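Local structure of biotin transporter BioY (Lactococcus lactis subsp. cremoris, 4DVE) at residues 76-79 with 83-86; 24-29 with 59-64; 54-59 with 138-143; 34-39 with 48-53. The protein binds biotin within the membrane as the substrate-specific S component of a transporter, and probably works with an energy-coupling factor (ECF) ABC-transporter complex. All blocks are in the same frame, centred on the assembly; numbering follows the deposited sequence.

Contact 1 (76-79 with 83-86); sequences ALAL and PVLT. With BNG (nonyl beta-D-glucopyranoside), chain G.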
loop_
_atom_site.group_PDB
_atom_site.type_symbol
_atom_site.label_atom_id
_atom_site.label_comp_id
_atom_site.label_asym_id
_atom_site.label_seq_id
_atom_site.Cartn_x
_atom_site.Cartn_y
_atom_site.Cartn_z
ATOM N N ALA A 76 -12.681 1.118 -2.295
ATOM C CA ALA A 76 -14.105 1.343 -2.511
ATOM C C ALA A 76 -14.575 0.692 -3.830
ATOM O O ALA A 76 -15.640 0.055 -3.890
ATOM C CB ALA A 76 -14.420 2.843 -2.487
ATOM N N LEU A 77 -13.768 0.831 -4.880
ATOM C CA LEU A 77 -14.075 0.191 -6.154
ATOM C C LEU A 77 -14.166 -1.328 -5.999
ATOM O O LEU A 77 -15.061 -1.967 -6.554
ATOM C CB LEU A 77 -13.051 0.595 -7.226
ATOM C CG LEU A 77 -13.153 2.023 -7.789
ATOM C CD1 LEU A 77 -12.113 2.242 -8.869
ATOM C CD2 LEU A 77 -14.529 2.325 -8.382
ATOM N N ALA A 78 -13.248 -1.906 -5.231
ATOM C CA ALA A 78 -13.281 -3.345 -4.966
ATOM C C ALA A 78 -14.529 -3.705 -4.159
ATOM O O ALA A 78 -15.220 -4.684 -4.479
ATOM C CB ALA A 78 -12.006 -3.801 -4.246
ATOM N N LEU A 79 -14.850 -2.885 -3.162
ATOM C CA LEU A 79 -15.983 -3.176 -2.280
ATOM C C LEU A 79 -17.326 -3.180 -3.001
ATOM O O LEU A 79 -18.218 -3.947 -2.657
ATOM C CB LEU A 79 -16.024 -2.207 -1.115
ATOM C CG LEU A 79 -14.957 -2.482 -0.059
ATOM C CD1 LEU A 79 -14.581 -1.192 0.672
ATOM C CD2 LEU A 79 -15.457 -3.568 0.896
ATOM N N PRO A 83 -13.645 -5.617 -10.511
ATOM C CA PRO A 83 -12.611 -6.638 -10.325
ATOM C C PRO A 83 -11.198 -6.038 -10.378
ATOM O O PRO A 83 -10.405 -6.332 -11.273
ATOM C CB PRO A 83 -12.880 -7.623 -11.478
ATOM C CG PRO A 83 -13.501 -6.783 -12.547
ATOM C CD PRO A 83 -14.270 -5.690 -11.845
ATOM N N VAL A 84 -10.903 -5.198 -9.408
ATOM C CA VAL A 84 -9.664 -4.417 -9.395
ATOM C C VAL A 84 -8.569 -5.009 -8.502
ATOM O O VAL A 84 -7.439 -4.517 -8.485
ATOM C CB VAL A 84 -9.941 -2.974 -8.956
ATOM C CG1 VAL A 84 -10.880 -2.281 -9.972
ATOM C CG2 VAL A 84 -10.488 -2.944 -7.536
ATOM N N LEU A 85 -8.887 -6.058 -7.760
ATOM C CA LEU A 85 -7.871 -6.751 -6.962
ATOM C C LEU A 85 -7.157 -7.728 -7.870
ATOM O O LEU A 85 -7.700 -8.137 -8.903
ATOM C CB LEU A 85 -8.499 -7.510 -5.786
ATOM C CG LEU A 85 -9.284 -6.628 -4.803
ATOM C CD1 LEU A 85 -10.053 -7.481 -3.787
ATOM C CD2 LEU A 85 -8.363 -5.626 -4.119
ATOM N N THR A 86 -5.947 -8.111 -7.475
ATOM C CA THR A 86 -5.113 -9.063 -8.216
ATOM C C THR A 86 -5.866 -10.260 -8.830
ATOM O O THR A 86 -6.634 -10.953 -8.160
ATOM C CB THR A 86 -3.972 -9.577 -7.308
ATOM O OG1 THR A 86 -3.127 -8.463 -6.946
ATOM C CG2 THR A 86 -3.165 -10.673 -8.036
HETATM C C1 BNG G . -16.874 -9.457 -11.982
HETATM C C2 BNG G . -16.026 -10.595 -12.537
HETATM C C3 BNG G . -15.840 -11.695 -11.498
HETATM C C4 BNG G . -15.392 -11.114 -10.162
HETATM C C5 BNG G . -16.278 -9.944 -9.750
HETATM C C6 BNG G . -15.783 -9.315 -8.453
HETATM C "C1'" BNG G . -18.053 -7.539 -12.696
HETATM C "C2'" BNG G . -17.802 -6.193 -13.362
HETATM C "C3'" BNG G . -16.856 -6.338 -14.548
HETATM C "C4'" BNG G . -16.962 -5.139 -15.482
HETATM C "C5'" BNG G . -15.843 -5.151 -16.517
HETATM C "C6'" BNG G . -14.556 -4.577 -15.936
HETATM C "C7'" BNG G . -13.333 -5.180 -16.617
HETATM C "C8'" BNG G . -13.742 -6.222 -17.651
HETATM C "C9'" BNG G . -14.679 -5.626 -18.679
HETATM O O1 BNG G . -16.949 -8.408 -12.944
HETATM O O2 BNG G . -16.659 -11.140 -13.700
HETATM O O3 BNG G . -14.863 -12.631 -11.964
HETATM O O4 BNG G . -15.446 -12.133 -9.156
HETATM O O5 BNG G . -16.280 -8.963 -10.784
HETATM O O6 BNG G . -16.796 -8.452 -7.925
#
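Leu85 reaches back over Ala78 from the loop that follows helix 52-80. From CB, the first torsion (chi1 -59°) puts CG anti to the carbonyl carbon, which brings the branch point to 4.0 Å from Ala78 CB. Beyond CG the fork straddles that same methyl: Leu85 CD2 lies 4.1 Å and Leu85 CD1 4.2 Å from Ala78 CB, so the whole fork meets one carbon. Val84 works from the neighbouring position. Its CG2 lies 3.7 Å from Ala78 CB and reaches Leu77 CB more loosely, at 4.4 Å, while Phe74 and Ile31 extend the apolar surroundings. Pro83 turns its ring from the helix to a nonyl glucoside, with its CB 3.7 Å from sugar O5 and its CD 3.8 Å from C3' of the alkyl chain. An alanine here would remove CG and CD, probably leaving the start of the detergent tail without this apolar neighbour and the backbone freer to turn. No hydrogen bond joins the two segments, although Ala78 is tied through its backbone to Gly91. Val84 and Leu85 together face Asn89, which fits a classic beta bulge, and Leu85 also belongs to the biotin pocket.

Contact 2 (24-29 with 59-64); sequences AFMTAF and GGLLGP. With BNG (nonyl beta-D-glucopyranoside), chain E; BNG (nonyl beta-D-glucopyranoside), chain F.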
loop_
_atom_site.group_PDB
_atom_site.type_symbol
_atom_site.label_atom_id
_atom_site.label_comp_id
_atom_site.label_asym_id
_atom_site.label_seq_id
_atom_site.Cartn_x
_atom_site.Cartn_y
_atom_site.Cartn_z
ATOM N N ALA A 24 -5.905 10.464 -8.897
ATOM C CA ALA A 24 -6.516 9.566 -9.877
ATOM C C ALA A 24 -5.461 8.651 -10.473
ATOM O O ALA A 24 -5.688 7.453 -10.576
ATOM C CB ALA A 24 -7.275 10.331 -10.959
ATOM N N PHE A 25 -4.291 9.198 -10.818
ATOM C CA PHE A 25 -3.195 8.361 -11.321
ATOM C C PHE A 25 -2.752 7.248 -10.347
ATOM O O PHE A 25 -2.475 6.116 -10.759
ATOM C CB PHE A 25 -1.978 9.195 -11.733
ATOM C CG PHE A 25 -0.835 8.353 -12.221
ATOM C CD1 PHE A 25 -0.717 8.027 -13.561
ATOM C CD2 PHE A 25 0.098 7.832 -11.321
ATOM C CE1 PHE A 25 0.328 7.222 -14.010
ATOM C CE2 PHE A 25 1.133 7.023 -11.763
ATOM C CZ PHE A 25 1.252 6.725 -13.110
HETATM N N MSE A 26 -2.676 7.586 -9.069
HETATM C CA MSE A 26 -2.218 6.667 -8.029
HETATM C C MSE A 26 -3.200 5.527 -7.895
HETATM O O MSE A 26 -2.776 4.379 -7.846
HETATM C CB MSE A 26 -1.998 7.467 -6.724
HETATM C CG MSE A 26 -1.314 6.685 -5.619
HETATM SE SE MSE A 26 0.568 6.292 -6.105
HETATM C CE MSE A 26 0.275 4.381 -6.370
ATOM N N THR A 27 -4.505 5.845 -7.853
ATOM C CA THR A 27 -5.581 4.852 -7.844
ATOM C C THR A 27 -5.515 3.940 -9.084
ATOM O O THR A 27 -5.540 2.718 -8.967
ATOM C CB THR A 27 -6.960 5.534 -7.770
ATOM O OG1 THR A 27 -7.057 6.339 -6.579
ATOM C CG2 THR A 27 -8.104 4.501 -7.827
ATOM N N ALA A 28 -5.360 4.543 -10.252
ATOM C CA ALA A 28 -5.233 3.785 -11.500
ATOM C C ALA A 28 -3.986 2.885 -11.495
ATOM O O ALA A 28 -4.048 1.737 -11.971
ATOM C CB ALA A 28 -5.205 4.732 -12.703
ATOM N N PHE A 29 -2.875 3.403 -10.951
ATOM C CA PHE A 29 -1.611 2.657 -10.890
ATOM C C PHE A 29 -1.724 1.398 -10.025
ATOM O O PHE A 29 -1.261 0.306 -10.394
ATOM C CB PHE A 29 -0.489 3.564 -10.376
ATOM C CG PHE A 29 0.860 2.934 -10.412
ATOM C CD1 PHE A 29 1.531 2.790 -11.611
ATOM C CD2 PHE A 29 1.448 2.452 -9.259
ATOM C CE1 PHE A 29 2.780 2.189 -11.657
ATOM C CE2 PHE A 29 2.695 1.855 -9.299
ATOM C CZ PHE A 29 3.358 1.712 -10.497
ATOM N N GLY A 59 1.301 7.102 0.088
ATOM C CA GLY A 59 1.612 8.039 1.191
ATOM C C GLY A 59 2.906 8.825 1.031
ATOM O O GLY A 59 3.012 9.966 1.490
ATOM N N GLY A 60 3.904 8.233 0.373
ATOM C CA GLY A 60 5.168 8.911 0.134
ATOM C C GLY A 60 5.100 9.936 -0.983
ATOM O O GLY A 60 5.976 10.811 -1.083
ATOM N N LEU A 61 4.090 9.813 -1.841
ATOM C CA LEU A 61 3.874 10.789 -2.917
ATOM C C LEU A 61 2.869 11.856 -2.548
ATOM O O LEU A 61 3.114 13.034 -2.763
ATOM C CB LEU A 61 3.449 10.109 -4.217
ATOM C CG LEU A 61 4.580 9.374 -4.931
ATOM C CD1 LEU A 61 4.063 8.509 -6.094
ATOM C CD2 LEU A 61 5.652 10.377 -5.352
ATOM N N LEU A 62 1.738 11.444 -1.989
ATOM C CA LEU A 62 0.610 12.327 -1.830
ATOM C C LEU A 62 0.341 12.669 -0.392
ATOM O O LEU A 62 -0.628 13.368 -0.092
ATOM C CB LEU A 62 -0.621 11.672 -2.479
ATOM C CG LEU A 62 -0.517 11.549 -4.015
ATOM C CD1 LEU A 62 -1.750 10.905 -4.626
ATOM C CD2 LEU A 62 -0.223 12.901 -4.682
ATOM N N GLY A 63 1.163 12.127 0.518
ATOM C CA GLY A 63 1.038 12.447 1.938
ATOM C C GLY A 63 -0.103 11.729 2.610
ATOM O O GLY A 63 -0.780 10.891 1.985
ATOM N N PRO A 64 -0.304 12.018 3.912
ATOM C CA PRO A 64 -1.205 11.177 4.698
ATOM C C PRO A 64 -2.684 11.363 4.376
ATOM O O PRO A 64 -3.478 10.468 4.666
ATOM C CB PRO A 64 -0.905 11.591 6.140
ATOM C CG PRO A 64 -0.419 13.020 6.010
ATOM C CD PRO A 64 0.387 13.019 4.747
HETATM C C1 BNG E . -10.234 8.754 -7.976
HETATM C C2 BNG E . -9.244 9.493 -7.083
HETATM C C3 BNG E . -9.954 10.532 -6.224
HETATM C C4 BNG E . -10.872 11.406 -7.070
HETATM C C5 BNG E . -11.764 10.554 -7.963
HETATM C C6 BNG E . -12.629 11.428 -8.864
HETATM C "C1'" BNG E . -10.396 7.218 -9.762
HETATM C "C2'" BNG E . -9.583 6.704 -10.944
HETATM C "C3'" BNG E . -10.093 5.343 -11.406
HETATM C "C4'" BNG E . -9.146 4.723 -12.427
HETATM C "C5'" BNG E . -9.703 3.409 -12.960
HETATM C "C6'" BNG E . -8.658 2.670 -13.789
HETATM C "C7'" BNG E . -9.291 1.523 -14.568
HETATM C "C8'" BNG E . -8.223 0.632 -15.191
HETATM C "C9'" BNG E . -7.258 1.444 -16.027
HETATM O O1 BNG E . -9.527 7.859 -8.831
HETATM O O2 BNG E . -8.572 8.553 -6.237
HETATM O O3 BNG E . -8.980 11.356 -5.570
HETATM O O4 BNG E . -11.686 12.213 -6.212
HETATM O O5 BNG E . -10.955 9.697 -8.767
HETATM O O6 BNG E . -13.126 10.644 -9.955
HETATM C C1 BNG F . -3.869 14.085 8.697
HETATM C C2 BNG F . -2.776 15.076 8.317
HETATM C C3 BNG F . -1.593 14.976 9.274
HETATM C C4 BNG F . -2.059 15.017 10.724
HETATM C C5 BNG F . -3.196 14.030 10.959
HETATM C C6 BNG F . -3.714 14.125 12.390
HETATM C "C1'" BNG F . -5.927 13.194 7.954
HETATM C "C2'" BNG F . -6.169 12.585 6.578
HETATM C "C3'" BNG F . -7.594 12.057 6.458
HETATM C "C4'" BNG F . -7.625 10.742 5.688
HETATM C "C5'" BNG F . -8.819 10.692 4.742
HETATM C "C6'" BNG F . -9.538 9.352 4.840
HETATM C "C7'" BNG F . -10.027 8.894 3.472
HETATM C "C8'" BNG F . -10.909 7.656 3.593
HETATM C "C9'" BNG F . -11.279 7.118 2.229
HETATM O O1 BNG F . -4.995 14.268 7.841
HETATM O O2 BNG F . -2.333 14.809 6.982
HETATM O O3 BNG F . -0.691 16.062 9.032
HETATM O O4 BNG F . -0.962 14.694 11.587
HETATM O O5 BNG F . -4.260 14.305 10.050
HETATM O O6 BNG F . -5.131 14.331 12.372
#
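A selenium atom makes one of the two closest approaches in this helix-helix contact: Met26, modelled as selenomethionine with selenium in the place of sulfur, puts SE 4.1 Å from Leu61 CD1, and the two side chains cross at about a right angle. The chain of Met26 leaves with CG anti to the backbone N (chi1 -171°) and then bends at chi2 (68°) and again at chi3, which turns SE to Leu61 while CB stays behind, 4.0 Å from Leu62 CD1. Successive leucines of helix 52-80 thus meet different levels of one residue on helix 13-33. The backbones stay well separated, with Met26 CA and Leu62 CA 8.9 Å apart. Beyond the leucines the helix is kinked: Gly63 has a positive phi of 77°, its N makes a weak 3.0 Å bond to Gly59 O, and Pro64 N has no bond to the preceding turn. Leu61 is backed by Val184 and Leu187 of helix 170-189, whereas Leu62 also touches Tyr22 and Ser23. Thr27 serves a separate, polar role, since O2 of a nonyl glucoside donates to Thr27 OG1 over 2.7 Å, and the same hydroxyl has Ser23 O and Ser70 O as alternative or shared acceptors for its one proton. With no hydrogen bond between the segments and only methyl, methylene and selenium surfaces meeting, their direct attraction is dispersive and weakly directional.

Contact 3 (54-59 with 138-143); sequences GIMMAG and FGVIFV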
loop_
_atom_site.group_PDB
_atom_site.type_symbol
_atom_site.label_atom_id
_atom_site.label_comp_id
_atom_site.label_asym_id
_atom_site.label_seq_id
_atom_site.Cartn_x
_atom_site.Cartn_y
_atom_site.Cartn_z
ATOM N N GLY A 54 1.946 -0.466 -4.782
ATOM C CA GLY A 54 1.269 0.802 -5.062
ATOM C C GLY A 54 0.709 1.432 -3.786
ATOM O O GLY A 54 0.653 2.661 -3.657
ATOM N N ILE A 55 0.254 0.574 -2.877
ATOM C CA ILE A 55 -0.228 0.986 -1.585
ATOM C C ILE A 55 0.901 1.664 -0.811
ATOM O O ILE A 55 0.679 2.664 -0.150
ATOM C CB ILE A 55 -0.756 -0.196 -0.733
ATOM C CG1 ILE A 55 -1.830 -1.000 -1.489
ATOM C CG2 ILE A 55 -1.302 0.323 0.602
ATOM C CD1 ILE A 55 -2.992 -0.165 -2.005
HETATM N N MSE A 56 2.109 1.124 -0.935
HETATM C CA MSE A 56 3.274 1.656 -0.245
HETATM C C MSE A 56 3.677 3.013 -0.754
HETATM O O MSE A 56 4.137 3.864 0.029
HETATM C CB MSE A 56 4.494 0.745 -0.433
HETATM C CG MSE A 56 4.341 -0.567 0.279
HETATM SE SE MSE A 56 5.955 -1.679 0.010
HETATM C CE MSE A 56 5.094 -3.456 0.046
HETATM N N MSE A 57 3.555 3.219 -2.063
HETATM C CA MSE A 57 3.968 4.474 -2.697
HETATM C C MSE A 57 3.060 5.664 -2.460
HETATM O O MSE A 57 3.524 6.817 -2.501
HETATM C CB MSE A 57 4.003 4.265 -4.210
HETATM C CG MSE A 57 5.139 3.345 -4.653
HETATM SE SE MSE A 57 4.840 2.750 -6.519
HETATM C CE MSE A 57 4.692 4.558 -7.300
ATOM N N ALA A 58 1.768 5.403 -2.246
ATOM C CA ALA A 58 0.729 6.443 -2.188
ATOM C C ALA A 58 0.995 7.526 -1.137
ATOM O O ALA A 58 0.886 8.728 -1.432
ATOM C CB ALA A 58 -0.644 5.803 -1.956
ATOM N N GLY A 59 1.301 7.102 0.088
ATOM C CA GLY A 59 1.612 8.039 1.191
ATOM C C GLY A 59 2.906 8.825 1.031
ATOM O O GLY A 59 3.012 9.966 1.490
ATOM N N PHE A 138 5.529 0.200 8.024
ATOM C CA PHE A 138 4.090 0.351 7.819
ATOM C C PHE A 138 3.520 -0.272 6.567
ATOM O O PHE A 138 2.360 -0.682 6.571
ATOM C CB PHE A 138 3.691 1.792 7.943
ATOM C CG PHE A 138 4.036 2.385 9.277
ATOM C CD1 PHE A 138 3.462 1.896 10.427
ATOM C CD2 PHE A 138 4.931 3.433 9.377
ATOM C CE1 PHE A 138 3.766 2.445 11.661
ATOM C CE2 PHE A 138 5.253 3.977 10.606
ATOM C CZ PHE A 138 4.667 3.485 11.750
ATOM N N GLY A 139 4.318 -0.360 5.510
ATOM C CA GLY A 139 3.885 -0.998 4.285
ATOM C C GLY A 139 4.138 -2.497 4.251
ATOM O O GLY A 139 3.517 -3.192 3.483
ATOM N N VAL A 140 5.073 -2.989 5.064
ATOM C CA VAL A 140 5.434 -4.400 5.046
ATOM C C VAL A 140 5.086 -5.087 6.378
ATOM O O VAL A 140 4.214 -5.948 6.392
ATOM C CB VAL A 140 6.909 -4.631 4.659
ATOM C CG1 VAL A 140 7.229 -6.137 4.666
ATOM C CG2 VAL A 140 7.196 -3.984 3.293
ATOM N N ILE A 141 5.705 -4.667 7.486
ATOM C CA ILE A 141 5.527 -5.341 8.770
ATOM C C ILE A 141 4.092 -5.220 9.332
ATOM O O ILE A 141 3.470 -6.245 9.683
ATOM C CB ILE A 141 6.553 -4.894 9.843
ATOM C CG1 ILE A 141 8.008 -5.067 9.336
ATOM C CG2 ILE A 141 6.306 -5.695 11.115
ATOM C CD1 ILE A 141 8.394 -6.483 8.873
ATOM N N PHE A 142 3.584 -3.983 9.401
ATOM C CA PHE A 142 2.195 -3.699 9.821
ATOM C C PHE A 142 1.192 -4.483 8.962
ATOM O O PHE A 142 0.370 -5.229 9.484
ATOM C CB PHE A 142 1.897 -2.191 9.713
ATOM C CG PHE A 142 0.446 -1.831 9.904
ATOM C CD1 PHE A 142 -0.166 -1.978 11.162
ATOM C CD2 PHE A 142 -0.307 -1.355 8.852
ATOM C CE1 PHE A 142 -1.496 -1.629 11.342
ATOM C CE2 PHE A 142 -1.635 -1.021 9.020
ATOM C CZ PHE A 142 -2.235 -1.150 10.260
ATOM N N VAL A 143 1.286 -4.339 7.647
ATOM C CA VAL A 143 0.400 -5.048 6.718
ATOM C C VAL A 143 0.417 -6.583 6.873
ATOM O O VAL A 143 -0.659 -7.207 7.027
ATOM C CB VAL A 143 0.674 -4.625 5.261
ATOM C CG1 VAL A 143 -0.047 -5.531 4.245
ATOM C CG2 VAL A 143 0.317 -3.131 5.082
#
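Met56 lays its side chain over Gly139, CG standing 4.1 Å from Gly139 CA, and continues to Val140. Its first torsion (chi1 -69°) puts CG anti to the carbonyl carbon; chi2 is extended and a bend follows at chi3 (-148°), carrying the terminal methyl to two neighbouring partners on helix 128-155. That CE lies 3.9 Å from Val140 CG2 and 3.8 Å from Gly139 O, the latter a van der Waals approach. The selenium, SE, flanks the same valine methyl at 4.2 Å. This is glycine-mediated packing of helices 52-80 and 128-155, both with predicted membrane-spanning parts: Met56 CA and Gly139 CA come within 5.3 Å, and a beta-carbon on Gly139 would run into Met56 CG. The second helix makes a wider pi-type turn at 138-141, a turn that includes Gly139 and Val140, the residues Met56 meets. Helix 170-189 also borders the junction: Lys176 and Thr180 touch Met56, and Asp173 touches Val140. Lys176 and Asp173 both line the biotin pocket, while the side chain of Met56 stays about 7 Å from the ligand.

Contact 4 (34-39 with 48-53); sequences GFLPGI and IILQNM. With BTN (biotin), chain D.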
loop_
_atom_site.group_PDB
_atom_site.type_symbol
_atom_site.label_atom_id
_atom_site.label_comp_id
_atom_site.label_asym_id
_atom_site.label_seq_id
_atom_site.Cartn_x
_atom_site.Cartn_y
_atom_site.Cartn_z
ATOM N N GLY A 34 -2.525 -4.756 -10.207
ATOM C CA GLY A 34 -3.391 -5.910 -10.060
ATOM C C GLY A 34 -3.642 -6.727 -11.322
ATOM O O GLY A 34 -4.209 -7.814 -11.222
ATOM N N PHE A 35 -3.218 -6.237 -12.493
ATOM C CA PHE A 35 -3.381 -6.987 -13.757
ATOM C C PHE A 35 -2.363 -8.127 -13.873
ATOM O O PHE A 35 -2.532 -9.021 -14.702
ATOM C CB PHE A 35 -3.226 -6.087 -15.009
ATOM C CG PHE A 35 -4.251 -4.989 -15.141
ATOM C CD1 PHE A 35 -5.469 -5.033 -14.480
ATOM C CD2 PHE A 35 -3.996 -3.908 -15.985
ATOM C CE1 PHE A 35 -6.404 -4.018 -14.640
ATOM C CE2 PHE A 35 -4.928 -2.889 -16.150
ATOM C CZ PHE A 35 -6.133 -2.948 -15.471
ATOM N N LEU A 36 -1.293 -8.070 -13.082
ATOM C CA LEU A 36 -0.400 -9.221 -12.914
ATOM C C LEU A 36 -1.073 -10.307 -12.087
ATOM O O LEU A 36 -1.533 -10.045 -10.991
ATOM C CB LEU A 36 0.869 -8.832 -12.174
ATOM C CG LEU A 36 2.093 -8.490 -12.997
ATOM C CD1 LEU A 36 2.038 -7.009 -13.329
ATOM C CD2 LEU A 36 3.349 -8.838 -12.196
ATOM N N PRO A 37 -1.090 -11.548 -12.581
ATOM C CA PRO A 37 -1.646 -12.612 -11.732
ATOM C C PRO A 37 -0.789 -12.830 -10.473
ATOM O O PRO A 37 0.411 -12.547 -10.482
ATOM C CB PRO A 37 -1.579 -13.844 -12.637
ATOM C CG PRO A 37 -0.426 -13.567 -13.535
ATOM C CD PRO A 37 -0.505 -12.087 -13.820
ATOM N N GLY A 38 -1.426 -13.297 -9.409
ATOM C CA GLY A 38 -0.765 -13.650 -8.175
ATOM C C GLY A 38 -0.055 -14.992 -8.325
ATOM O O GLY A 38 -0.414 -15.781 -9.191
ATOM N N ILE A 39 0.960 -15.231 -7.497
ATOM C CA ILE A 39 1.664 -16.504 -7.466
ATOM C C ILE A 39 1.244 -17.287 -6.229
ATOM O O ILE A 39 1.576 -16.905 -5.111
ATOM C CB ILE A 39 3.192 -16.314 -7.481
ATOM C CG1 ILE A 39 3.595 -15.460 -8.692
ATOM C CG2 ILE A 39 3.917 -17.675 -7.509
ATOM C CD1 ILE A 39 5.041 -14.999 -8.629
ATOM N N ILE A 48 1.538 -14.451 -3.539
ATOM C CA ILE A 48 2.471 -13.354 -3.730
ATOM C C ILE A 48 1.881 -12.480 -4.857
ATOM O O ILE A 48 1.397 -13.000 -5.891
ATOM C CB ILE A 48 3.857 -13.873 -4.120
ATOM C CG1 ILE A 48 4.474 -14.720 -2.973
ATOM C CG2 ILE A 48 4.767 -12.731 -4.573
ATOM C CD1 ILE A 48 5.711 -15.534 -3.389
ATOM N N ILE A 49 1.924 -11.170 -4.645
ATOM C CA ILE A 49 1.350 -10.206 -5.573
ATOM C C ILE A 49 2.320 -9.046 -5.775
ATOM O O ILE A 49 3.363 -8.941 -5.100
ATOM C CB ILE A 49 -0.009 -9.642 -5.045
ATOM C CG1 ILE A 49 0.174 -8.844 -3.740
ATOM C CG2 ILE A 49 -1.034 -10.762 -4.800
ATOM C CD1 ILE A 49 -1.038 -8.003 -3.359
ATOM N N LEU A 50 1.956 -8.153 -6.680
ATOM C CA LEU A 50 2.680 -6.905 -6.850
ATOM C C LEU A 50 1.894 -5.696 -6.330
ATOM O O LEU A 50 2.494 -4.665 -6.032
ATOM C CB LEU A 50 3.044 -6.712 -8.323
ATOM C CG LEU A 50 3.965 -5.542 -8.679
ATOM C CD1 LEU A 50 5.282 -5.560 -7.891
ATOM C CD2 LEU A 50 4.223 -5.505 -10.194
ATOM N N GLN A 51 0.574 -5.822 -6.188
ATOM C CA GLN A 51 -0.293 -4.652 -5.989
ATOM C C GLN A 51 -0.040 -3.867 -4.683
ATOM O O GLN A 51 -0.248 -2.644 -4.629
ATOM C CB GLN A 51 -1.760 -5.102 -6.147
ATOM C CG GLN A 51 -2.803 -4.046 -6.012
ATOM C CD GLN A 51 -4.183 -4.503 -6.491
ATOM O OE1 GLN A 51 -4.716 -3.978 -7.493
ATOM N NE2 GLN A 51 -4.778 -5.438 -5.774
ATOM N N ASN A 52 0.409 -4.560 -3.625
ATOM C CA ASN A 52 0.735 -3.882 -2.392
ATOM C C ASN A 52 1.853 -2.834 -2.533
ATOM O O ASN A 52 1.941 -1.918 -1.725
ATOM C CB ASN A 52 0.997 -4.852 -1.227
ATOM C CG ASN A 52 2.175 -5.755 -1.462
ATOM O OD1 ASN A 52 2.359 -6.260 -2.570
ATOM N ND2 ASN A 52 2.977 -5.989 -0.406
HETATM N N MSE A 53 2.678 -2.922 -3.570
HETATM C CA MSE A 53 3.684 -1.880 -3.809
HETATM C C MSE A 53 3.046 -0.500 -4.031
HETATM O O MSE A 53 3.577 0.548 -3.581
HETATM C CB MSE A 53 4.536 -2.278 -5.014
HETATM C CG MSE A 53 5.632 -1.235 -5.254
HETATM SE SE MSE A 53 6.883 -1.818 -6.671
HETATM C CE MSE A 53 5.672 -1.529 -8.192
HETATM C C11 BTN D . -6.135 -9.730 -2.471
HETATM O O11 BTN D . -6.030 -9.300 -3.642
HETATM O O12 BTN D . -7.087 -10.460 -2.164
HETATM C C10 BTN D . -5.110 -9.351 -1.385
HETATM C C9 BTN D . -3.845 -10.213 -1.420
HETATM C C8 BTN D . -2.893 -9.825 -0.264
HETATM C C7 BTN D . -1.501 -10.449 -0.456
HETATM C C2 BTN D . -0.526 -10.061 0.641
HETATM S S1 BTN D . -0.125 -8.307 0.559
HETATM C C6 BTN D . 1.320 -8.558 1.567
HETATM C C5 BTN D . 1.908 -9.947 1.214
HETATM N N1 BTN D . 2.879 -9.842 0.156
HETATM C C3 BTN D . 2.497 -10.450 -0.963
HETATM O O3 BTN D . 3.150 -10.512 -2.006
HETATM N N2 BTN D . 1.288 -10.999 -0.750
HETATM C C4 BTN D . 0.803 -10.803 0.593
HETATM O O HOH W 1 0.846 -10.117 -8.911
#
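Ile48 pairs with Ile39 through both backbone groups: Ile39 N donates to Ile48 O at 2.8 Å, nearly straight at 166° and in the carbonyl plane, and Ile48 N returns a bond to Ile39 O at 2.9 Å. Next, Ile49 turns to the ligand. Its N-H points at the ureido oxygen of biotin, with N to O3 3.0 Å and an angle at hydrogen of 168°. Its CG1 sits between the backbone N and the carbonyl carbon (chi1 64°), from where CD1 reaches biotin C7 at 3.8 Å. Cut back to an alanine, this position would keep its N-H but lose CG1, CG2 and CD1, and a gap would probably open beside the ring system and the start of the valeryl chain. The Ile39-Ile48 pair is a single antiparallel hydrogen-bonded bridge, fastening the loop after helix 13-33 to the approach to helix 52-80 in a chain that is mainly helical and has no regular strand. At Leu50 the two segments no longer pair directly: a water donates to Pro37 O at 2.9 Å and accepts a weak bond from Leu50 N, while Leu50 CD2 meets Leu36 CD2 at 4.0 Å. Gln51 runs extended past Gly34, its CB 4.1 Å from Gly34 N. Asn52 returns to the pocket, ND2 lying 3.6 Å from biotin C6; its amide is hydrogen-bonded to Asp173 and Lys176.

All four contacts draw on helix 52-80 or the chain beside its ends. Contact 3 is the most central, its centre about 4 Å from the centre of the chain; contact 2, centred about 10 Å from that point, shares Gly59 with it. Both join separate helices through buried apolar surfaces without hydrogen bonds. Contacts 1 and 4 have their centres about 14 and 12 Å from the chain centre and bring loops to the biotin end. Contact 1 is still buried and apolar, whereas contact 4, partly exposed, adds backbone pairing and a bridging water to its apolar contacts. Those two touch each other; contact 1 gives Leu85 and contact 4 gives Ile48, Ile49 and Asn52 to the biotin pocket.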